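Local coordinates for GTPase activator-like protein (Chaetomium thermophilum, PDB 5HIU), which probably activates a GTPase as part of TSC2, of which this chain is an N-terminal, all-helical region, at residues N436-Q441 / D449-F454; R360-L365 / E383-V388. One frame throughout, in Å; residues are numbered along the deposited sequence.

Contact 1: N436-Q441 / D449-F454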
ATOM      1  N   ASN A 436       5.953 -31.547 -25.880  1.00 88.21           N
ATOM      2  CA  ASN A 436       4.550 -31.695 -26.270  1.00 89.96           C
ATOM      3  C   ASN A 436       4.158 -30.838 -27.452  1.00 87.38           C
ATOM      4  O   ASN A 436       3.330 -31.253 -28.261  1.00 92.31           O
ATOM      5  CB  ASN A 436       3.606 -31.348 -25.111  1.00 90.86           C
ATOM      6  CG  ASN A 436       3.438 -32.479 -24.121  1.00 95.43           C
ATOM      7  OD1 ASN A 436       3.524 -32.267 -22.913  1.00 98.53           O
ATOM      8  ND2 ASN A 436       3.174 -33.681 -24.620  1.00 99.91           N
ATOM      9  N   LEU A 437       4.713 -29.631 -27.526  1.00 82.69           N
ATOM     10  CA  LEU A 437       4.366 -28.704 -28.593  1.00 81.31           C
ATOM     11  C   LEU A 437       4.810 -29.264 -29.931  1.00 84.73           C
ATOM     12  O   LEU A 437       4.065 -29.218 -30.905  1.00 88.79           O
ATOM     13  CB  LEU A 437       5.005 -27.349 -28.362  1.00 78.52           C
ATOM     14  CG  LEU A 437       4.306 -26.509 -27.291  1.00 77.38           C
ATOM     15  CD1 LEU A 437       5.252 -25.420 -26.833  1.00 78.30           C
ATOM     16  CD2 LEU A 437       3.010 -25.877 -27.775  1.00 76.97           C
ATOM     17  N   ILE A 438       6.013 -29.821 -29.960  1.00 83.97           N
ATOM     18  CA  ILE A 438       6.518 -30.460 -31.147  1.00 85.45           C
ATOM     19  C   ILE A 438       5.598 -31.600 -31.532  1.00 88.62           C
ATOM     20  O   ILE A 438       5.169 -31.706 -32.676  1.00 89.80           O
ATOM     21  CB  ILE A 438       7.924 -31.044 -30.923  1.00 88.67           C
ATOM     22  CG1 ILE A 438       8.923 -29.914 -30.667  1.00 88.19           C
ATOM     23  CG2 ILE A 438       8.365 -31.883 -32.127  1.00 88.96           C
ATOM     24  CD1 ILE A 438      10.214 -30.383 -30.042  1.00 90.24           C
ATOM     25  N   VAL A 439       5.300 -32.457 -30.569  1.00 89.89           N
ATOM     26  CA  VAL A 439       4.545 -33.651 -30.863  1.00 92.81           C
ATOM     27  C   VAL A 439       3.177 -33.274 -31.377  1.00 93.46           C
ATOM     28  O   VAL A 439       2.746 -33.782 -32.401  1.00 99.34           O
ATOM     29  CB  VAL A 439       4.443 -34.586 -29.642  1.00 94.41           C
ATOM     30  CG1 VAL A 439       3.403 -35.684 -29.854  1.00 98.08           C
ATOM     31  CG2 VAL A 439       5.794 -35.222 -29.391  1.00 96.64           C
ATOM     32  N   HIS A 440       2.498 -32.367 -30.704  1.00 91.96           N
ATOM     33  CA  HIS A 440       1.116 -32.102 -31.069  1.00 97.72           C
ATOM     34  C   HIS A 440       0.910 -31.232 -32.308  1.00102.28           C
ATOM     35  O   HIS A 440      -0.010 -31.500 -33.085  1.00102.68           O
ATOM     36  CB  HIS A 440       0.348 -31.625 -29.854  1.00 95.44           C
ATOM     37  CG  HIS A 440       0.231 -32.698 -28.824  1.00 97.12           C
ATOM     38  ND1 HIS A 440       0.814 -32.615 -27.578  1.00 95.11           N
ATOM     39  CD2 HIS A 440      -0.318 -33.934 -28.903  1.00 98.86           C
ATOM     40  CE1 HIS A 440       0.578 -33.733 -26.914  1.00 97.55           C
ATOM     41  NE2 HIS A 440      -0.108 -34.548 -27.695  1.00 99.83           N
ATOM     42  N   GLN A 441       1.772 -30.242 -32.527  1.00103.73           N
ATOM     43  CA  GLN A 441       1.722 -29.460 -33.764  1.00103.59           C
ATOM     44  C   GLN A 441       2.574 -30.059 -34.906  1.00104.26           C
ATOM     45  O   GLN A 441       2.072 -30.333 -35.997  1.00102.75           O
ATOM     46  CB  GLN A 441       2.172 -28.043 -33.499  1.00100.36           C
ATOM     47  CG  GLN A 441       1.286 -27.261 -32.557  1.00101.33           C
ATOM     48  CD  GLN A 441       1.386 -25.772 -32.822  1.00106.49           C
ATOM     49  OE1 GLN A 441       1.735 -25.356 -33.938  1.00110.14           O
ATOM     50  NE2 GLN A 441       1.070 -24.953 -31.811  1.00105.83           N
ATOM     51  N   ASP A 449      12.046 -26.061 -35.250  1.00101.20           N
ATOM     52  CA  ASP A 449      13.497 -26.286 -35.354  1.00103.83           C
ATOM     53  C   ASP A 449      14.220 -25.609 -34.186  1.00101.34           C
ATOM     54  O   ASP A 449      15.200 -26.150 -33.668  1.00104.79           O
ATOM     55  CB  ASP A 449      14.060 -25.814 -36.702  1.00103.37           C
ATOM     56  N   ASP A 450      13.733 -24.435 -33.775  1.00 96.33           N
ATOM     57  CA  ASP A 450      14.222 -23.787 -32.545  1.00 91.37           C
ATOM     58  C   ASP A 450      13.868 -24.637 -31.318  1.00 88.41           C
ATOM     59  O   ASP A 450      14.702 -24.815 -30.420  1.00 87.56           O
ATOM     60  CB  ASP A 450      13.682 -22.356 -32.403  1.00 87.00           C
ATOM     61  CG  ASP A 450      14.561 -21.315 -33.113  1.00 90.63           C
ATOM     62  OD1 ASP A 450      15.647 -21.687 -33.631  1.00 87.05           O
ATOM     63  OD2 ASP A 450      14.167 -20.116 -33.133  1.00 88.50           O
ATOM     64  N   CYS A 451      12.647 -25.178 -31.294  1.00 85.42           N
ATOM     65  CA  CYS A 451      12.256 -26.119 -30.249  1.00 84.49           C
ATOM     66  C   CYS A 451      13.277 -27.236 -30.158  1.00 88.74           C
ATOM     67  O   CYS A 451      13.813 -27.546 -29.093  1.00 87.81           O
ATOM     68  CB  CYS A 451      10.879 -26.720 -30.523  1.00 82.13           C
ATOM     69  SG  CYS A 451       9.486 -25.704 -30.008  1.00 80.77           S
ATOM     70  N   MET A 452      13.561 -27.824 -31.306  1.00 95.36           N
ATOM     71  CA  MET A 452      14.415 -28.996 -31.363  1.00 99.22           C
ATOM     72  C   MET A 452      15.849 -28.722 -30.939  1.00101.81           C
ATOM     73  O   MET A 452      16.427 -29.505 -30.187  1.00104.80           O
ATOM     74  CB  MET A 452      14.364 -29.579 -32.763  1.00103.45           C
ATOM     75  CG  MET A 452      13.186 -30.519 -32.950  1.00105.72           C
ATOM     76  SD  MET A 452      13.660 -32.227 -32.588  1.00113.29           S
ATOM     77  CE  MET A 452      12.194 -32.846 -31.782  1.00113.98           C
ATOM     78  N   LYS A 453      16.422 -27.621 -31.412  1.00104.36           N
ATOM     79  CA  LYS A 453      17.780 -27.255 -31.025  1.00109.48           C
ATOM     80  C   LYS A 453      17.881 -27.088 -29.510  1.00110.32           C
ATOM     81  O   LYS A 453      18.844 -27.560 -28.888  1.00111.48           O
ATOM     82  CB  LYS A 453      18.216 -25.980 -31.736  1.00112.79           C
ATOM     83  CG  LYS A 453      18.471 -26.192 -33.217  1.00121.79           C
ATOM     84  CD  LYS A 453      18.744 -24.880 -33.928  1.00127.90           C
ATOM     85  CE  LYS A 453      18.790 -25.064 -35.439  1.00132.63           C
ATOM     86  NZ  LYS A 453      19.012 -23.770 -36.144  1.00135.58           N
ATOM     87  N   PHE A 454      16.872 -26.442 -28.925  1.00105.81           N
ATOM     88  CA  PHE A 454      16.812 -26.252 -27.479  1.00104.51           C
ATOM     89  C   PHE A 454      16.852 -27.579 -26.704  1.00105.72           C
ATOM     90  O   PHE A 454      17.625 -27.715 -25.757  1.00108.02           O
ATOM     91  CB  PHE A 454      15.580 -25.423 -27.070  1.00100.03           C
ATOM     92  CG  PHE A 454      15.239 -25.544 -25.611  1.00 97.05           C
ATOM     93  CD1 PHE A 454      15.952 -24.839 -24.657  1.00 98.82           C
ATOM     94  CD2 PHE A 454      14.235 -26.399 -25.189  1.00 96.96           C
ATOM     95  CE1 PHE A 454      15.655 -24.970 -23.311  1.00 95.78           C
ATOM     96  CE2 PHE A 454      13.935 -26.532 -23.847  1.00 94.88           C
ATOM     97  CZ  PHE A 454      14.646 -25.820 -22.908  1.00 93.67           C
TER

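Contact 2: R360-L365 / E383-V388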
ATOM      1  N   ARG A 360      10.156 -20.065 -14.371  1.00 75.19           N
ATOM      2  CA  ARG A 360       8.719 -20.182 -14.070  1.00 73.77           C
ATOM      3  C   ARG A 360       7.909 -19.243 -14.954  1.00 65.88           C
ATOM      4  O   ARG A 360       6.833 -19.595 -15.423  1.00 62.90           O
ATOM      5  CB  ARG A 360       8.422 -19.983 -12.564  1.00 75.69           C
ATOM      6  CG  ARG A 360       6.948 -19.698 -12.240  1.00 80.06           C
ATOM      7  CD  ARG A 360       6.380 -20.371 -10.996  1.00 82.48           C
ATOM      8  NE  ARG A 360       7.197 -20.121  -9.804  1.00 87.12           N
ATOM      9  CZ  ARG A 360       7.662 -21.069  -8.983  1.00 94.66           C
ATOM     10  NH1 ARG A 360       7.368 -22.359  -9.172  1.00 92.09           N
ATOM     11  NH2 ARG A 360       8.414 -20.725  -7.943  1.00 98.31           N
ATOM     12  N   LEU A 361       8.453 -18.064 -15.198  1.00 65.15           N
ATOM     13  CA  LEU A 361       7.861 -17.106 -16.128  1.00 67.82           C
ATOM     14  C   LEU A 361       7.777 -17.736 -17.512  1.00 67.91           C
ATOM     15  O   LEU A 361       6.688 -17.904 -18.069  1.00 65.96           O
ATOM     16  CB  LEU A 361       8.704 -15.819 -16.176  1.00 66.74           C
ATOM     17  CG  LEU A 361       8.080 -14.604 -16.855  1.00 65.78           C
ATOM     18  CD1 LEU A 361       8.657 -13.334 -16.268  1.00 64.80           C
ATOM     19  CD2 LEU A 361       8.239 -14.606 -18.371  1.00 63.32           C
ATOM     20  N   ILE A 362       8.932 -18.141 -18.028  1.00 70.41           N
ATOM     21  CA  ILE A 362       9.016 -18.751 -19.348  1.00 70.17           C
ATOM     22  C   ILE A 362       8.069 -19.944 -19.412  1.00 66.59           C
ATOM     23  O   ILE A 362       7.351 -20.115 -20.386  1.00 64.29           O
ATOM     24  CB  ILE A 362      10.464 -19.145 -19.717  1.00 74.89           C
ATOM     25  CG1 ILE A 362      11.360 -17.892 -19.800  1.00 76.55           C
ATOM     26  CG2 ILE A 362      10.503 -19.867 -21.061  1.00 75.05           C
ATOM     27  CD1 ILE A 362      12.839 -18.203 -19.963  1.00 76.96           C
ATOM     28  N   ASN A 363       7.999 -20.731 -18.356  1.00 66.97           N
ATOM     29  CA  ASN A 363       7.067 -21.847 -18.357  1.00 70.41           C
ATOM     30  C   ASN A 363       5.612 -21.429 -18.427  1.00 70.14           C
ATOM     31  O   ASN A 363       4.791 -22.167 -18.942  1.00 75.71           O
ATOM     32  CB  ASN A 363       7.278 -22.721 -17.142  1.00 73.86           C
ATOM     33  CG  ASN A 363       8.278 -23.807 -17.396  1.00 80.87           C
ATOM     34  OD1 ASN A 363       8.144 -24.550 -18.363  1.00 89.35           O
ATOM     35  ND2 ASN A 363       9.286 -23.915 -16.540  1.00 84.86           N
ATOM     36  N   SER A 364       5.289 -20.254 -17.909  1.00 67.46           N
ATOM     37  CA  SER A 364       3.922 -19.770 -17.980  1.00 70.34           C
ATOM     38  C   SER A 364       3.605 -19.180 -19.352  1.00 69.61           C
ATOM     39  O   SER A 364       2.430 -19.031 -19.705  1.00 74.80           O
ATOM     40  CB  SER A 364       3.664 -18.716 -16.913  1.00 67.21           C
ATOM     41  OG  SER A 364       4.469 -17.588 -17.174  1.00 67.22           O
ATOM     42  N   LEU A 365       4.641 -18.812 -20.102  1.00 67.45           N
ATOM     43  CA  LEU A 365       4.482 -18.399 -21.500  1.00 64.28           C
ATOM     44  C   LEU A 365       4.151 -19.555 -22.455  1.00 65.53           C
ATOM     45  O   LEU A 365       3.346 -19.391 -23.359  1.00 67.69           O
ATOM     46  CB  LEU A 365       5.737 -17.708 -21.993  1.00 60.90           C
ATOM     47  CG  LEU A 365       5.987 -16.332 -21.423  1.00 60.29           C
ATOM     48  CD1 LEU A 365       7.260 -15.802 -22.051  1.00 62.22           C
ATOM     49  CD2 LEU A 365       4.828 -15.373 -21.672  1.00 58.28           C
ATOM     50  N   GLU A 383      14.379 -18.990 -30.395  1.00 88.92           N
ATOM     51  CA  GLU A 383      15.787 -19.160 -30.008  1.00 93.14           C
ATOM     52  C   GLU A 383      16.162 -18.189 -28.901  1.00 92.83           C
ATOM     53  O   GLU A 383      16.678 -18.608 -27.860  1.00 95.18           O
ATOM     54  CB  GLU A 383      16.746 -18.977 -31.197  1.00 99.36           C
ATOM     55  CG  GLU A 383      18.224 -18.995 -30.802  1.00104.02           C
ATOM     56  CD  GLU A 383      19.149 -19.398 -31.948  1.00112.75           C
ATOM     57  OE1 GLU A 383      19.671 -20.540 -31.935  1.00110.02           O
ATOM     58  OE2 GLU A 383      19.355 -18.575 -32.868  1.00118.14           O
ATOM     59  N   PRO A 384      15.887 -16.889 -29.106  1.00 90.14           N
ATOM     60  CA  PRO A 384      16.311 -15.968 -28.062  1.00 90.74           C
ATOM     61  C   PRO A 384      15.853 -16.450 -26.689  1.00 92.14           C
ATOM     62  O   PRO A 384      16.686 -16.569 -25.781  1.00 91.19           O
ATOM     63  CB  PRO A 384      15.643 -14.642 -28.459  1.00 90.81           C
ATOM     64  CG  PRO A 384      15.333 -14.777 -29.921  1.00 90.16           C
ATOM     65  CD  PRO A 384      15.044 -16.230 -30.123  1.00 88.17           C
ATOM     66  N   ILE A 385      14.560 -16.781 -26.562  1.00 94.96           N
ATOM     67  CA  ILE A 385      13.988 -17.224 -25.279  1.00 96.18           C
ATOM     68  C   ILE A 385      14.571 -18.539 -24.849  1.00 89.89           C
ATOM     69  O   ILE A 385      14.873 -18.727 -23.677  1.00 85.83           O
ATOM     70  CB  ILE A 385      12.451 -17.365 -25.312  1.00106.51           C
ATOM     71  CG1 ILE A 385      11.829 -15.991 -25.463  1.00116.29           C
ATOM     72  CG2 ILE A 385      11.917 -17.953 -24.003  1.00108.80           C
ATOM     73  CD1 ILE A 385      10.337 -15.995 -25.685  1.00121.13           C
ATOM     74  N   PHE A 386      14.729 -19.453 -25.795  1.00 92.82           N
ATOM     75  CA  PHE A 386      15.322 -20.748 -25.482  1.00 92.19           C
ATOM     76  C   PHE A 386      16.763 -20.611 -24.980  1.00 91.11           C
ATOM     77  O   PHE A 386      17.228 -21.451 -24.206  1.00 88.60           O
ATOM     78  CB  PHE A 386      15.271 -21.680 -26.694  1.00 94.66           C
ATOM     79  CG  PHE A 386      13.941 -22.350 -26.898  1.00 95.76           C
ATOM     80  CD1 PHE A 386      13.265 -22.938 -25.831  1.00 96.08           C
ATOM     81  CD2 PHE A 386      13.378 -22.431 -28.166  1.00 93.45           C
ATOM     82  CE1 PHE A 386      12.046 -23.567 -26.024  1.00 96.64           C
ATOM     83  CE2 PHE A 386      12.160 -23.057 -28.363  1.00 94.41           C
ATOM     84  CZ  PHE A 386      11.492 -23.629 -27.293  1.00 95.86           C
ATOM     85  N   ASP A 387      17.461 -19.561 -25.416  1.00 90.90           N
ATOM     86  CA  ASP A 387      18.848 -19.347 -24.998  1.00 98.67           C
ATOM     87  C   ASP A 387      18.891 -18.898 -23.543  1.00 99.66           C
ATOM     88  O   ASP A 387      19.740 -19.369 -22.780  1.00102.58           O
ATOM     89  CB  ASP A 387      19.572 -18.346 -25.916  1.00102.44           C
ATOM     90  N   VAL A 388      17.961 -18.016 -23.157  1.00 96.37           N
ATOM     91  CA  VAL A 388      17.787 -17.651 -21.745  1.00 91.38           C
ATOM     92  C   VAL A 388      17.448 -18.894 -20.935  1.00 87.09           C
ATOM     93  O   VAL A 388      18.082 -19.183 -19.916  1.00 86.95           O
ATOM     94  CB  VAL A 388      16.667 -16.621 -21.513  1.00 88.58           C
ATOM     95  CG1 VAL A 388      16.493 -16.375 -20.018  1.00 91.36           C
ATOM     96  CG2 VAL A 388      16.960 -15.302 -22.217  1.00 90.42           C
TER

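Contact 1: N436-Q441 / D449-F454
Ile438 meets Cys451 and Met452 across a helical hairpin, in which helix 423-441 turns through a short connection and comes back, roughly antiparallel, as helix 448-459. The pair lies at the C-terminal end of this alpha-solenoid-like chain and shows one branched side chain packing against two successive residues of the returning helix. Ile438 and Cys451 mark the nearest backbone approach, their CA atoms 7.3 Å apart. With CG1 of Ile438 anti to the carbonyl carbon (chi1 -65°), the longer branch reaches across the gap, and CG1 lies 3.7 Å from Cys451 CB. The cysteine offers its methylene to the isoleucine. Cys451 is buried, and Val434, Leu445 and Trp382 also touch it. Met452 approaches from the more exposed side and crosses the isoleucine at a slant. Its CB points neither at nor from the other helix, but the chain bends at chi2 (-92°) and again at chi3, which carries the terminal methyl over to Ile438. No hydrogen bond crosses here; the interaction is apolar. The methionine methyl faces both arms of the isoleucine fork, with CE 3.6 Å from Ile438 CD1 and 4.0 Å from Ile438 CG2.

Contact 2: R360-L365 / E383-V388
This is a buried, wholly apolar helix-helix contact inside the C-terminal part of the all-helical chain, where helix 352-366 packs against the short helix 383-391. The two segments run roughly antiparallel and are carried closest together by Ile362 and Ile385, whose CA atoms lie 7.9 Å apart. Each isoleucine points its CB at the opposite helix, and the two adopt nearly the same conformation. In both, chi1 (-63° in Ile362, -68° in Ile385) sets CG1 beside the backbone N and leaves CG2 anti to it, and the two CG2 methyls meet while the side chains slide past one another in opposite senses. The result is a methyl-to-methyl contact, Ile362 CG2 to Ile385 CG2 at 3.8 Å.

The longer branch of Ile362 does a second job. Its extended chi2 (172°) carries CD1 onward to Val388, one turn further along the facing helix, and the two side chains meet at an angle, with Ile362 CD1 4.1 Å from Val388 CG1. The same Ile362 CD1 also comes within 4.2 Å of Ile385 CG2, and thus rests against both residues of that turn. Leu365 also points its CB toward segment 383-388, and its side chain packs on the loop residues Ile376 and Leu377. Between the two segments the contact rests on Ile362 packing against Ile385 and Val388, with no hydrogen bond across.

Other helices close in around the pair. Helix 336-348 touches Ile385 through Leu336 and Val340, and Val388 through Ser347; helix 302-322 packs on Leu361 by way of Leu319, and helix 423-441 borders the first segment, where Gln426 accepts a hydrogen bond from Asn363.

In the fold
Followed from the N terminus, the chain passes through most of its helices before contact 2 closes a loop between helix 352-366 and helix 383-391. Contact 1 then closes a shorter one between helix 423-441 and helix 448-459. The loops follow in series, neither enclosing nor crossing the other, yet their centres lie only about 13 Å apart. Helix 383-391 joins them: Phe386 stacks its ring on Phe454 and reaches Cys451, while Asp450 accepts a weak hydrogen bond from the backbone N of Glu383. Each contact pairs two of the last four helices, and the bridge through helix 383-391 joins the pairs at the C-terminal end of the elongated chain.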